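Side-chain contact in caspase-1 subunit p19/18 (Spodoptera frugiperda, PDB 1M72), which probably acts as a cysteine endopeptidase in the caspase cascade that executes apoptosis, this chain holding both the large and small subunit sequences: residues C[41-46]-C[105-110]. Sequence-based numbering, arbitrary orientation.
Sequences EHFDIH and VLTHGE
At the active site of the caspase domain, Phe43, from the loop between strand 31-39 and helix 54-67, packs against Thr107 and His108, where strand 98-106 ends and the chain turns toward strand 109-110. His108 is probably the catalytic histidine, as in related caspases, and its side chain lies about 6 Å from that of Cys150. The Phe43 side chain leaves the backbone toward 105-110, and with CG anti to its carbonyl carbon (chi1 -55°) its ring receives His108 over one face: His108 CD2 comes to 3.3 Å from Phe43 CE1. The two ring planes are inclined at 51°, an oblique pairing with centroids 4.9 Å apart. A flat hydrocarbon ring suits this place because it asks for no hydrogen bond. The imidazole turns its carbon CD2 to Phe43 and spends both nitrogens elsewhere, NE2 with the carbonyl oxygen of Lys49 and ND1, weakly, with the backbone of the bound peptide; the Lys49 bond should limit rotation of the ring. Thr107 OG1 lies at the Phe43 ring edge, near its plane, 3.4 Å from Phe43 CE2. Threonine suits this spot: its small side chain rests there while the buried hydroxyl bonds to the carbonyl oxygen of Tyr115, on which Phe43 and His108 also pack. Phe43 thus sits beside the histidine of the probable Cys-His dyad, at the C-terminal strand ends of the caspase fold.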
loop_
_atom_site.group_PDB
_atom_site.type_symbol
_atom_site.label_atom_id
_atom_site.label_comp_id
_atom_site.label_asym_id
_atom_site.label_seq_id
_atom_site.Cartn_x
_atom_site.Cartn_y
_atom_site.Cartn_z
ATOM N N GLU C 41 -7.051 25.677 0.067
ATOM C CA GLU C 41 -7.859 26.162 1.198
ATOM C C GLU C 41 -9.276 26.622 0.835
ATOM O O GLU C 41 -10.212 26.475 1.617
ATOM C CB GLU C 41 -7.126 27.307 1.929
ATOM C CG GLU C 41 -7.736 27.688 3.319
ATOM C CD GLU C 41 -6.937 28.782 4.054
ATOM O OE1 GLU C 41 -6.203 29.570 3.385
ATOM O OE2 GLU C 41 -7.052 28.856 5.300
ATOM N N HIS C 42 -9.426 27.140 -0.370
ATOM C CA HIS C 42 -10.703 27.674 -0.782
ATOM C C HIS C 42 -11.060 27.126 -2.154
ATOM O O HIS C 42 -10.185 26.831 -2.957
ATOM C CB HIS C 42 -10.579 29.201 -0.773
ATOM C CG HIS C 42 -10.051 29.741 0.523
ATOM N ND1 HIS C 42 -8.851 30.429 0.618
ATOM C CD2 HIS C 42 -10.565 29.702 1.785
ATOM C CE1 HIS C 42 -8.660 30.797 1.879
ATOM N NE2 HIS C 42 -9.684 30.371 2.608
ATOM N N PHE C 43 -12.353 27.000 -2.417
ATOM C CA PHE C 43 -12.836 26.433 -3.667
ATOM C C PHE C 43 -13.914 27.247 -4.377
ATOM O O PHE C 43 -14.768 27.833 -3.719
ATOM C CB PHE C 43 -13.390 25.028 -3.388
ATOM C CG PHE C 43 -12.397 24.118 -2.697
ATOM C CD1 PHE C 43 -12.173 24.222 -1.320
ATOM C CD2 PHE C 43 -11.603 23.234 -3.449
ATOM C CE1 PHE C 43 -11.160 23.471 -0.697
ATOM C CE2 PHE C 43 -10.602 22.480 -2.841
ATOM C CZ PHE C 43 -10.369 22.598 -1.457
ATOM N N ASP C 44 -13.881 27.248 -5.714
ATOM C CA ASP C 44 -14.880 27.939 -6.525
ATOM C C ASP C 44 -16.036 26.987 -6.805
ATOM O O ASP C 44 -16.766 27.172 -7.761
ATOM C CB ASP C 44 -14.305 28.429 -7.865
ATOM C CG ASP C 44 -13.162 29.430 -7.692
ATOM O OD1 ASP C 44 -13.110 30.116 -6.648
ATOM O OD2 ASP C 44 -12.327 29.535 -8.616
ATOM N N ILE C 45 -16.180 25.968 -5.957
ATOM C CA ILE C 45 -17.257 24.976 -6.024
ATOM C C ILE C 45 -18.158 25.255 -4.802
ATOM O O ILE C 45 -17.758 25.055 -3.628
ATOM C CB ILE C 45 -16.683 23.563 -5.945
ATOM C CG1 ILE C 45 -15.836 23.305 -7.216
ATOM C CG2 ILE C 45 -17.817 22.557 -5.758
ATOM C CD1 ILE C 45 -14.595 22.435 -6.993
ATOM N N HIS C 46 -19.372 25.730 -5.077
ATOM C CA HIS C 46 -20.283 26.114 -4.009
ATOM C C HIS C 46 -20.508 25.122 -2.865
ATOM O O HIS C 46 -20.704 25.550 -1.739
ATOM C CB HIS C 46 -21.639 26.544 -4.596
ATOM C CG HIS C 46 -22.623 27.012 -3.563
ATOM N ND1 HIS C 46 -22.447 28.170 -2.829
ATOM C CD2 HIS C 46 -23.771 26.451 -3.107
ATOM C CE1 HIS C 46 -23.439 28.297 -1.964
ATOM N NE2 HIS C 46 -24.255 27.268 -2.110
ATOM N N VAL C 105 -0.564 16.596 -1.629
ATOM C CA VAL C 105 -1.788 17.268 -1.995
ATOM C C VAL C 105 -2.649 17.330 -0.756
ATOM O O VAL C 105 -2.869 16.321 -0.108
ATOM C CB VAL C 105 -2.524 16.521 -3.142
ATOM C CG1 VAL C 105 -3.830 17.262 -3.526
ATOM C CG2 VAL C 105 -1.637 16.442 -4.352
ATOM N N LEU C 106 -3.109 18.534 -0.421
ATOM C CA LEU C 106 -3.938 18.795 0.770
ATOM C C LEU C 106 -5.238 19.410 0.208
ATOM O O LEU C 106 -5.245 20.581 -0.242
ATOM C CB LEU C 106 -3.225 19.803 1.676
ATOM C CG LEU C 106 -1.709 19.638 1.884
ATOM C CD1 LEU C 106 -1.183 20.846 2.690
ATOM C CD2 LEU C 106 -1.415 18.368 2.635
ATOM N N THR C 107 -6.329 18.638 0.234
ATOM C CA THR C 107 -7.573 19.110 -0.398
ATOM C C THR C 107 -8.822 18.277 -0.062
ATOM O O THR C 107 -8.784 17.431 0.829
ATOM C CB THR C 107 -7.352 19.141 -1.947
ATOM O OG1 THR C 107 -8.443 19.809 -2.579
ATOM C CG2 THR C 107 -7.229 17.720 -2.530
ATOM N N HIS C 108 -9.945 18.556 -0.730
ATOM C CA HIS C 108 -11.180 17.762 -0.526
ATOM C C HIS C 108 -11.157 16.579 -1.531
ATOM O O HIS C 108 -10.626 16.698 -2.636
ATOM C CB HIS C 108 -12.450 18.565 -0.832
ATOM C CG HIS C 108 -12.866 19.511 0.251
ATOM N ND1 HIS C 108 -13.244 19.086 1.508
ATOM C CD2 HIS C 108 -12.994 20.860 0.251
ATOM C CE1 HIS C 108 -13.588 20.134 2.234
ATOM N NE2 HIS C 108 -13.448 21.223 1.495
ATOM N N GLY C 109 -11.765 15.465 -1.141
ATOM C CA GLY C 109 -11.830 14.306 -2.007
ATOM C C GLY C 109 -13.045 13.401 -1.806
ATOM O O GLY C 109 -13.832 13.526 -0.846
ATOM N N GLU C 110 -13.187 12.491 -2.762
ATOM C CA GLU C 110 -14.218 11.465 -2.806
ATOM C C GLU C 110 -13.464 10.227 -3.295
ATOM O O GLU C 110 -12.278 10.315 -3.645
ATOM C CB GLU C 110 -15.287 11.852 -3.817
ATOM C CG GLU C 110 -16.033 13.126 -3.412
ATOM C CD GLU C 110 -17.252 13.402 -4.288
ATOM O OE1 GLU C 110 -17.883 12.421 -4.772
ATOM O OE2 GLU C 110 -17.573 14.595 -4.466
#